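Local coordinates for protein thermospermine synthase (Medicago truncatula, PDB 6BQ4) that probably makes the polyamine thermospermine by transferring an aminopropyl group from decarboxylated S-adenosylmethionine to spermidine, at residues C42-S47 against T64-K69; Q55-A60 against D132-V137; N104-G109 against E173-I178. All blocks are in the same frame, centred on the assembly; numbering follows the deposited sequence.

Interaction 1 of 3, residues C42-S47 against T64-K69; sequences CFALNS and TKPFGK
F43 offers one face of its ring to the edge of F67, an edge-to-face (T-shaped) pair with centroids 5.0 Å apart and planes at 70°. The rim atoms CD2 and CE2 of F67 do the touching, CE2 lying 3.5 Å from CE1 of F43, whose CG beside the backbone N turns the ring that way. F43 CB meets P66 CG at 4.0 Å. A44 gives the backbone link: its O accepts from K65 N at 2.8 Å with a nearly straight N-H (170°), while its CB lies alongside the lysine stem, 3.7 Å from K65 CD. L45 pairs with T64 as an antiparallel non-hydrogen-bonded pair, CA atoms 4.4 Å apart, where strand 39-53 meets the end of strand 58-64. N46 crosses K65 at about a right angle, and its OD1 takes the ammonium NZ in the carbonyl plane at 2.6 Å; the bend at chi4 (-82°) turns NZ in to the amide oxygen. The turn is tied within 64-69 by T64 OG1, which donates to G68 O and accepts from F67 N, an ST motif. L39 of the second subunit packs on both phenylalanines, in the region of the tetramerisation family. The chemistry runs from a buried aromatic end at the subunit interface to a polar clasp at the more exposed end, with one backbone bond between.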
loop_
_atom_site.group_PDB
_atom_site.type_symbol
_atom_site.label_atom_id
_atom_site.label_comp_id
_atom_site.label_asym_id
_atom_site.label_seq_id
_atom_site.Cartn_x
_atom_site.Cartn_y
_atom_site.Cartn_z
ATOM N N CYS A 42 4.135 7.565 -1.319
ATOM C CA CYS A 42 2.674 7.654 -1.137
ATOM C C CYS A 42 2.295 8.713 -0.149
ATOM O O CYS A 42 2.916 8.831 0.899
ATOM C CB CYS A 42 2.059 6.323 -0.744
ATOM S SG CYS A 42 2.652 4.929 -1.738
ATOM N N PHE A 43 1.327 9.541 -0.528
ATOM C CA PHE A 43 0.860 10.653 0.306
ATOM C C PHE A 43 -0.585 10.358 0.703
ATOM O O PHE A 43 -1.416 10.026 -0.165
ATOM C CB PHE A 43 0.796 12.006 -0.472
ATOM C CG PHE A 43 2.087 12.467 -1.103
ATOM C CD1 PHE A 43 3.338 12.035 -0.657
ATOM C CD2 PHE A 43 2.035 13.433 -2.113
ATOM C CE1 PHE A 43 4.508 12.529 -1.244
ATOM C CE2 PHE A 43 3.183 13.949 -2.671
ATOM C CZ PHE A 43 4.438 13.494 -2.244
ATOM N N ALA A 44 -0.898 10.503 1.992
ATOM C CA ALA A 44 -2.293 10.435 2.491
ATOM C C ALA A 44 -3.111 11.518 1.817
ATOM O O ALA A 44 -2.624 12.596 1.700
ATOM C CB ALA A 44 -2.342 10.653 3.991
ATOM N N LEU A 45 -4.316 11.208 1.345
ATOM C CA LEU A 45 -5.144 12.156 0.630
ATOM C C LEU A 45 -6.359 12.578 1.471
ATOM O O LEU A 45 -7.062 11.720 2.021
ATOM C CB LEU A 45 -5.759 11.509 -0.571
ATOM C CG LEU A 45 -5.164 11.419 -1.913
ATOM C CD1 LEU A 45 -6.244 10.831 -2.805
ATOM C CD2 LEU A 45 -4.795 12.818 -2.350
ATOM N N ASN A 46 -6.624 13.877 1.478
ATOM C CA ASN A 46 -7.888 14.436 1.974
ATOM C C ASN A 46 -8.887 14.467 0.847
ATOM O O ASN A 46 -10.002 14.102 1.064
ATOM C CB ASN A 46 -7.684 15.861 2.490
ATOM C CG ASN A 46 -6.896 15.885 3.743
ATOM O OD1 ASN A 46 -7.120 15.044 4.611
ATOM N ND2 ASN A 46 -5.967 16.801 3.863
ATOM N N SER A 47 -8.523 14.929 -0.349
ATOM C CA SER A 47 -9.447 14.815 -1.460
ATOM C C SER A 47 -8.818 15.061 -2.809
ATOM O O SER A 47 -7.670 15.385 -2.909
ATOM C CB SER A 47 -10.607 15.836 -1.278
ATOM O OG SER A 47 -10.226 17.000 -1.886
ATOM N N THR A 64 -3.516 16.884 -0.215
ATOM C CA THR A 64 -2.763 15.810 0.444
ATOM C C THR A 64 -2.494 16.205 1.870
ATOM O O THR A 64 -2.405 17.381 2.182
ATOM C CB THR A 64 -1.418 15.520 -0.219
ATOM O OG1 THR A 64 -0.473 16.526 0.172
ATOM C CG2 THR A 64 -1.538 15.484 -1.737
ATOM N N LYS A 65 -2.320 15.214 2.745
ATOM C CA LYS A 65 -2.106 15.525 4.153
ATOM C C LYS A 65 -0.714 15.974 4.424
ATOM O O LYS A 65 -0.566 17.012 5.059
ATOM C CB LYS A 65 -2.480 14.369 5.081
ATOM C CG LYS A 65 -3.966 14.007 5.064
ATOM C CD LYS A 65 -4.292 12.996 6.149
ATOM C CE LYS A 65 -5.618 12.322 5.904
ATOM N NZ LYS A 65 -6.693 13.200 6.403
ATOM N N PRO A 66 0.334 15.236 3.950
ATOM C CA PRO A 66 1.644 15.733 4.374
ATOM C C PRO A 66 2.083 17.015 3.680
ATOM O O PRO A 66 2.870 17.761 4.255
ATOM C CB PRO A 66 2.602 14.607 3.985
ATOM C CG PRO A 66 1.916 13.900 2.871
ATOM C CD PRO A 66 0.439 14.063 3.054
ATOM N N PHE A 67 1.627 17.266 2.453
ATOM C CA PHE A 67 2.148 18.390 1.654
ATOM C C PHE A 67 1.117 19.425 1.148
ATOM O O PHE A 67 1.482 20.239 0.308
ATOM C CB PHE A 67 2.977 17.840 0.502
ATOM C CG PHE A 67 4.181 17.058 0.970
ATOM C CD1 PHE A 67 5.138 17.661 1.762
ATOM C CD2 PHE A 67 4.355 15.745 0.617
ATOM C CE1 PHE A 67 6.249 16.961 2.194
ATOM C CE2 PHE A 67 5.457 15.033 1.047
ATOM C CZ PHE A 67 6.417 15.634 1.815
ATOM N N GLY A 68 -0.122 19.383 1.658
ATOM C CA GLY A 68 -1.156 20.350 1.294
ATOM C C GLY A 68 -1.547 20.138 -0.142
ATOM O O GLY A 68 -1.409 19.006 -0.649
ATOM N N LYS A 69 -1.988 21.190 -0.813
ATOM C CA LYS A 69 -2.476 21.051 -2.179
ATOM C C LYS A 69 -1.347 20.747 -3.133
ATOM O O LYS A 69 -0.310 21.395 -3.082
ATOM C CB LYS A 69 -3.206 22.297 -2.656
ATOM C CG LYS A 69 -4.433 22.665 -1.814
ATOM C CD LYS A 69 -5.032 23.996 -2.249
ATOM C CE LYS A 69 -6.224 24.426 -1.396
ATOM N NZ LYS A 69 -5.846 24.566 0.055
#

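Interaction 2 of 3, residues Q55-A60 against D132-V137. With ADN (adenosine), chain C.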
loop_
_atom_site.group_PDB
_atom_site.type_symbol
_atom_site.label_atom_id
_atom_site.label_comp_id
_atom_site.label_asym_id
_atom_site.label_seq_id
_atom_site.Cartn_x
_atom_site.Cartn_y
_atom_site.Cartn_z
ATOM N N GLN A 55 -4.441 19.178 -24.554
ATOM C CA GLN A 55 -3.774 18.343 -25.565
ATOM C C GLN A 55 -2.436 17.767 -25.092
ATOM O O GLN A 55 -1.987 16.780 -25.624
ATOM C CB GLN A 55 -3.604 19.072 -26.905
ATOM C CG GLN A 55 -2.745 20.327 -26.879
ATOM C CD GLN A 55 -2.752 21.061 -28.211
ATOM O OE1 GLN A 55 -3.529 21.998 -28.405
ATOM N NE2 GLN A 55 -1.916 20.624 -29.137
ATOM N N TYR A 56 -1.826 18.358 -24.071
ATOM C CA TYR A 56 -0.484 17.984 -23.649
ATOM C C TYR A 56 -0.442 17.084 -22.422
ATOM O O TYR A 56 0.490 16.302 -22.304
ATOM C CB TYR A 56 0.373 19.226 -23.406
ATOM C CG TYR A 56 0.492 20.151 -24.604
ATOM C CD1 TYR A 56 1.276 19.798 -25.724
ATOM C CD2 TYR A 56 -0.181 21.367 -24.630
ATOM C CE1 TYR A 56 1.393 20.650 -26.817
ATOM C CE2 TYR A 56 -0.080 22.224 -25.724
ATOM C CZ TYR A 56 0.706 21.864 -26.812
ATOM O OH TYR A 56 0.780 22.735 -27.867
ATOM N N GLN A 57 -1.410 17.189 -21.508
ATOM C CA GLN A 57 -1.290 16.475 -20.239
ATOM C C GLN A 57 -2.597 16.430 -19.430
ATOM O O GLN A 57 -3.514 17.199 -19.637
ATOM C CB GLN A 57 -0.082 17.044 -19.395
ATOM C CG GLN A 57 -0.091 18.569 -19.169
ATOM C CD GLN A 57 1.286 19.251 -19.234
ATOM O OE1 GLN A 57 2.297 18.696 -18.776
ATOM N NE2 GLN A 57 1.319 20.501 -19.790
ATOM N N ASP A 58 -2.697 15.440 -18.570
ATOM C CA ASP A 58 -3.735 15.411 -17.545
ATOM C C ASP A 58 -3.320 16.310 -16.420
ATOM O O ASP A 58 -2.126 16.443 -16.170
ATOM C CB ASP A 58 -3.932 14.000 -16.985
ATOM C CG ASP A 58 -5.261 13.431 -17.340
ATOM O OD1 ASP A 58 -5.864 13.903 -18.343
ATOM O OD2 ASP A 58 -5.720 12.514 -16.622
ATOM N N ILE A 59 -4.303 16.889 -15.736
ATOM C CA ILE A 59 -4.059 17.883 -14.714
ATOM C C ILE A 59 -4.886 17.521 -13.531
ATOM O O ILE A 59 -6.084 17.275 -13.687
ATOM C CB ILE A 59 -4.502 19.279 -15.143
ATOM C CG1 ILE A 59 -3.881 19.642 -16.484
ATOM C CG2 ILE A 59 -4.081 20.299 -14.111
ATOM C CD1 ILE A 59 -4.382 20.955 -17.063
ATOM N N ALA A 60 -4.283 17.567 -12.352
ATOM C CA ALA A 60 -5.005 17.291 -11.123
ATOM C C ALA A 60 -4.494 18.164 -10.033
ATOM O O ALA A 60 -3.290 18.433 -9.974
ATOM C CB ALA A 60 -4.856 15.827 -10.727
ATOM N N ASP A 132 4.292 29.767 -21.639
ATOM C CA ASP A 132 3.940 28.338 -21.422
ATOM C C ASP A 132 3.130 27.846 -22.604
ATOM O O ASP A 132 2.196 28.516 -23.034
ATOM C CB ASP A 132 3.121 28.157 -20.134
ATOM C CG ASP A 132 3.215 26.732 -19.579
ATOM O OD1 ASP A 132 2.714 25.801 -20.254
ATOM O OD2 ASP A 132 3.814 26.550 -18.491
ATOM N N ILE A 133 3.469 26.672 -23.089
ATOM C CA ILE A 133 2.834 26.090 -24.251
ATOM C C ILE A 133 1.390 25.601 -24.015
ATOM O O ILE A 133 0.626 25.370 -24.977
ATOM C CB ILE A 133 3.701 24.932 -24.782
ATOM C CG1 ILE A 133 3.324 24.587 -26.217
ATOM C CG2 ILE A 133 3.636 23.707 -23.876
ATOM C CD1 ILE A 133 4.084 23.389 -26.750
ATOM N N ASP A 134 1.005 25.436 -22.745
ATOM C CA ASP A 134 -0.294 24.864 -22.404
ATOM C C ASP A 134 -1.237 25.825 -21.693
ATOM O O ASP A 134 -1.183 26.009 -20.462
ATOM C CB ASP A 134 -0.026 23.621 -21.550
ATOM C CG ASP A 134 -1.266 22.748 -21.339
ATOM O OD1 ASP A 134 -2.413 23.254 -21.562
ATOM O OD2 ASP A 134 -1.081 21.577 -20.950
ATOM N N GLU A 135 -2.161 26.408 -22.446
ATOM C CA GLU A 135 -3.104 27.369 -21.863
ATOM C C GLU A 135 -3.961 26.811 -20.735
ATOM O O GLU A 135 -4.328 27.526 -19.771
ATOM C CB GLU A 135 -4.002 27.973 -22.959
ATOM C CG GLU A 135 -4.673 29.230 -22.503
ATOM C CD GLU A 135 -5.472 29.916 -23.610
ATOM O OE1 GLU A 135 -5.886 29.215 -24.599
ATOM O OE2 GLU A 135 -5.675 31.152 -23.496
ATOM N N GLU A 136 -4.316 25.549 -20.862
ATOM C CA GLU A 136 -5.082 24.864 -19.839
ATOM C C GLU A 136 -4.366 24.746 -18.514
ATOM O O GLU A 136 -5.010 24.821 -17.452
ATOM C CB GLU A 136 -5.481 23.466 -20.299
ATOM C CG GLU A 136 -6.423 23.430 -21.503
ATOM C CD GLU A 136 -7.749 24.178 -21.281
ATOM O OE1 GLU A 136 -8.093 24.504 -20.113
ATOM O OE2 GLU A 136 -8.446 24.420 -22.264
ATOM N N VAL A 137 -3.056 24.543 -18.551
ATOM C CA VAL A 137 -2.318 24.528 -17.291
ATOM C C VAL A 137 -2.374 25.890 -16.635
ATOM O O VAL A 137 -2.633 26.000 -15.407
ATOM C CB VAL A 137 -0.877 24.021 -17.450
ATOM C CG1 VAL A 137 -0.059 24.260 -16.182
ATOM C CG2 VAL A 137 -0.878 22.524 -17.797
HETATM O "O5'" ADN C . 6.399 21.150 -17.575
HETATM C "C5'" ADN C . 6.465 22.369 -16.889
HETATM C "C4'" ADN C . 5.772 23.415 -17.722
HETATM O "O4'" ADN C . 6.425 23.581 -18.952
HETATM C "C3'" ADN C . 4.374 22.993 -18.059
HETATM O "O3'" ADN C . 3.538 24.016 -17.583
HETATM C "C2'" ADN C . 4.384 22.896 -19.559
HETATM O "O2'" ADN C . 3.179 23.336 -20.096
HETATM C "C1'" ADN C . 5.490 23.824 -19.948
HETATM N N9 ADN C . 6.118 23.512 -21.229
HETATM C C8 ADN C . 6.407 22.337 -21.743
HETATM N N7 ADN C . 6.987 22.448 -22.934
HETATM C C5 ADN C . 7.093 23.734 -23.177
HETATM C C6 ADN C . 7.592 24.577 -24.248
HETATM N N6 ADN C . 8.146 24.031 -25.319
HETATM N N1 ADN C . 7.488 25.896 -24.122
HETATM C C2 ADN C . 6.949 26.458 -23.064
HETATM N N3 ADN C . 6.476 25.759 -22.050
HETATM C C4 ADN C . 6.514 24.429 -22.056
HETATM O O HOH W 1 0.826 25.864 -27.688
#
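The Y56 ring has I133 CG2 over one face, while I133 CD1 reaches the hydroxyl end, 3.7 Å from CZ; Q55 CG lies over the opposite face, toward the rim, and the carboxylate carbon of D134 at the edge. A water spans the ring's OH and I133 O. The Q57 amide and the D134 carboxylate are nearly coplanar, 10° apart, NE2 donating to the anti lone pair of OD2 at 2.9 Å (175°); S54 OG also bonds to this OD2. Q57 CG lies between the backbone N and carbonyl carbon (chi1 53°) and chi2 bends, carrying the amide to D134. The other oxygen, OD1, weakly caps helix 135-144 through E136 N and V137 N. Q57 NE2 also reaches adenosine O2' weakly at 3.4 Å. D132 holds the ribose diol with OD1 to O2' at 2.5 Å and OD2 to O3' at 2.7 Å, the classic ribose-binding acid at the end of the second strand of a Rossmann-like fold; OD1 also closes an Asx turn with D134 N. I133 CG2 packs on the adenine. I59 CD1 meets V137 CG2 at 3.9 Å; I59 also touches L71, L73 and F140, so strand 58-64 packs on helix 135-144.

Interaction 3 of 3, residues N104-G109 against E173-I178; sequences NVFIMG and EKYDVI. With ADN (adenosine), chain C.
The side-chain amide of N104 is used at both ends by residues 174-176: ND2 donates to K174 O at 3.0 Å, in the carbonyl plane, and OD1 accepts from D176 N, above the amide carbonyl plane, at 3.2 Å. N104 CG sits between its backbone N and carbonyl carbon (chi1 72°), which turns the amide across to these backbone atoms. D176 OD2 accepts a weak bond from N104 N and a further one from K103 N. With an alanine at N104, K174 O and D176 N would probably lose these side-chain partners, and the corner at D176 would be less firmly held. Strands 104-107 and 175-181 then run parallel at the centre of the Rossmann-like sheet, where F106 N donates to V177 O at 3.1 Å. V105 and V177 point to one face, V105 meeting L119 of helix 114-119; F106 and I178 point to the other. There F106 CB makes a CH-pi contact over the centre of the Y175 ring, 3.6 Å from its centroid and 6° off the normal. The F106 ring, its CG anti to N (chi1 -175°), brings CD2 to 3.6 Å from Y175 CZ. G109 CA approaches N3 of adenosine to 3.5 Å.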
loop_
_atom_site.group_PDB
_atom_site.type_symbol
_atom_site.label_atom_id
_atom_site.label_comp_id
_atom_site.label_asym_id
_atom_site.label_seq_id
_atom_site.Cartn_x
_atom_site.Cartn_y
_atom_site.Cartn_z
ATOM N N ASN A 104 13.811 43.165 -16.767
ATOM C CA ASN A 104 12.899 42.315 -17.523
ATOM C C ASN A 104 13.353 40.830 -17.550
ATOM O O ASN A 104 14.568 40.513 -17.620
ATOM C CB ASN A 104 12.541 42.898 -18.870
ATOM C CG ASN A 104 13.650 42.841 -19.833
ATOM O OD1 ASN A 104 14.815 42.777 -19.417
ATOM N ND2 ASN A 104 13.319 42.931 -21.163
ATOM N N VAL A 105 12.380 39.923 -17.423
ATOM C CA VAL A 105 12.666 38.496 -17.289
ATOM C C VAL A 105 11.644 37.669 -18.058
ATOM O O VAL A 105 10.415 37.897 -17.939
ATOM C CB VAL A 105 12.650 38.045 -15.811
ATOM C CG1 VAL A 105 11.335 38.415 -15.160
ATOM C CG2 VAL A 105 12.868 36.541 -15.689
ATOM N N PHE A 106 12.156 36.682 -18.784
ATOM C CA PHE A 106 11.349 35.796 -19.564
ATOM C C PHE A 106 11.378 34.407 -18.918
ATOM O O PHE A 106 12.486 33.857 -18.667
ATOM C CB PHE A 106 11.946 35.721 -20.968
ATOM C CG PHE A 106 11.131 34.917 -21.952
ATOM C CD1 PHE A 106 11.283 33.535 -22.062
ATOM C CD2 PHE A 106 10.273 35.552 -22.848
ATOM C CE1 PHE A 106 10.574 32.807 -23.003
ATOM C CE2 PHE A 106 9.561 34.836 -23.815
ATOM C CZ PHE A 106 9.716 33.464 -23.906
ATOM N N ILE A 107 10.191 33.828 -18.718
ATOM C CA ILE A 107 10.053 32.482 -18.143
ATOM C C ILE A 107 9.713 31.539 -19.264
ATOM O O ILE A 107 8.674 31.680 -19.882
ATOM C CB ILE A 107 8.941 32.352 -17.087
ATOM C CG1 ILE A 107 9.082 33.398 -16.016
ATOM C CG2 ILE A 107 9.028 30.975 -16.411
ATOM C CD1 ILE A 107 7.913 33.414 -15.051
ATOM N N MET A 108 10.542 30.523 -19.469
ATOM C CA MET A 108 10.162 29.385 -20.303
ATOM C C MET A 108 9.374 28.363 -19.449
ATOM O O MET A 108 9.935 27.648 -18.565
ATOM C CB MET A 108 11.398 28.698 -20.907
ATOM C CG MET A 108 12.379 29.633 -21.606
ATOM S SD MET A 108 13.669 28.712 -22.475
ATOM C CE MET A 108 14.508 27.857 -21.186
ATOM N N GLY A 109 8.064 28.270 -19.713
ATOM C CA GLY A 109 7.211 27.365 -18.998
ATOM C C GLY A 109 6.587 28.202 -17.887
ATOM O O GLY A 109 6.166 29.370 -18.101
ATOM N N GLU A 173 12.980 40.952 -28.704
ATOM C CA GLU A 173 13.268 41.512 -27.390
ATOM C C GLU A 173 14.303 40.681 -26.588
ATOM O O GLU A 173 14.243 39.459 -26.552
ATOM C CB GLU A 173 11.996 41.661 -26.589
ATOM C CG GLU A 173 12.258 42.087 -25.169
ATOM C CD GLU A 173 11.054 42.712 -24.553
ATOM O OE1 GLU A 173 9.933 42.226 -24.840
ATOM O OE2 GLU A 173 11.219 43.701 -23.787
ATOM N N LYS A 174 15.251 41.384 -25.985
ATOM C CA LYS A 174 16.268 40.812 -25.118
ATOM C C LYS A 174 15.864 40.942 -23.663
ATOM O O LYS A 174 14.990 41.736 -23.346
ATOM C CB LYS A 174 17.570 41.557 -25.329
ATOM C CG LYS A 174 18.025 41.520 -26.767
ATOM C CD LYS A 174 19.479 41.917 -26.885
ATOM C CE LYS A 174 19.975 41.875 -28.317
ATOM N NZ LYS A 174 19.570 40.618 -29.024
ATOM N N TYR A 175 16.480 40.148 -22.782
ATOM C CA TYR A 175 16.103 40.115 -21.347
ATOM C C TYR A 175 17.353 40.100 -20.485
ATOM O O TYR A 175 18.369 39.599 -20.874
ATOM C CB TYR A 175 15.221 38.871 -20.974
ATOM C CG TYR A 175 13.935 38.813 -21.771
ATOM C CD1 TYR A 175 12.818 39.491 -21.318
ATOM C CD2 TYR A 175 13.857 38.181 -23.026
ATOM C CE1 TYR A 175 11.628 39.526 -22.041
ATOM C CE2 TYR A 175 12.660 38.198 -23.762
ATOM C CZ TYR A 175 11.554 38.895 -23.255
ATOM O OH TYR A 175 10.326 38.970 -23.904
ATOM N N ASP A 176 17.228 40.668 -19.289
ATOM C CA ASP A 176 18.273 40.607 -18.268
ATOM C C ASP A 176 18.415 39.216 -17.697
ATOM O O ASP A 176 19.547 38.808 -17.414
ATOM C CB ASP A 176 17.973 41.591 -17.115
ATOM C CG ASP A 176 18.028 43.042 -17.555
ATOM O OD1 ASP A 176 18.980 43.420 -18.308
ATOM O OD2 ASP A 176 17.129 43.783 -17.165
ATOM N N VAL A 177 17.274 38.523 -17.480
ATOM C CA VAL A 177 17.265 37.162 -16.937
ATOM C C VAL A 177 16.301 36.331 -17.719
ATOM O O VAL A 177 15.176 36.731 -17.985
ATOM C CB VAL A 177 16.942 37.089 -15.422
ATOM C CG1 VAL A 177 16.936 35.648 -14.920
ATOM C CG2 VAL A 177 17.961 37.894 -14.622
ATOM N N ILE A 178 16.751 35.163 -18.122
ATOM C CA ILE A 178 15.854 34.144 -18.674
ATOM C C ILE A 178 15.833 32.931 -17.759
ATOM O O ILE A 178 16.888 32.475 -17.315
ATOM C CB ILE A 178 16.237 33.765 -20.124
ATOM C CG1 ILE A 178 16.094 35.008 -20.972
ATOM C CG2 ILE A 178 15.349 32.610 -20.601
ATOM C CD1 ILE A 178 16.561 34.833 -22.411
HETATM O "O5'" ADN C . 6.399 21.150 -17.575
HETATM C "C5'" ADN C . 6.465 22.369 -16.889
HETATM C "C4'" ADN C . 5.772 23.415 -17.722
HETATM O "O4'" ADN C . 6.425 23.581 -18.952
HETATM C "C3'" ADN C . 4.374 22.993 -18.059
HETATM O "O3'" ADN C . 3.538 24.016 -17.583
HETATM C "C2'" ADN C . 4.384 22.896 -19.559
HETATM O "O2'" ADN C . 3.179 23.336 -20.096
HETATM C "C1'" ADN C . 5.490 23.824 -19.948
HETATM N N9 ADN C . 6.118 23.512 -21.229
HETATM C C8 ADN C . 6.407 22.337 -21.743
HETATM N N7 ADN C . 6.987 22.448 -22.934
HETATM C C5 ADN C . 7.093 23.734 -23.177
HETATM C C6 ADN C . 7.592 24.577 -24.248
HETATM N N6 ADN C . 8.146 24.031 -25.319
HETATM N N1 ADN C . 7.488 25.896 -24.122
HETATM C C2 ADN C . 6.949 26.458 -23.064
HETATM N N3 ADN C . 6.476 25.759 -22.050
HETATM C C4 ADN C . 6.514 24.429 -22.056
#

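Overall arrangement
Interactions 1 and 2 share the N-terminal antiparallel sheet, whose strands 39-53 and 58-64 are neighbours, yet their centres lie 22 Å apart. Interaction 1 is mostly buried, away from the annotated sites, and mixes aromatic packing at a subunit interface with a polar, more exposed end. Interaction 2, only partly buried, joins that sheet to the adenosine-binding domain through carboxylate, amide and ribose. Interaction 3 lies deep among the parallel strands of that domain's mixed sheet, held by main-chain pairing and side-chain amide hydrogen bonds. It touches interaction 2 where D132 OD2 packs 3.3 Å from G109 C, and both meet the adenosine. Interactions 1 and 3 lie on opposite sides of the chain's centre, without touching.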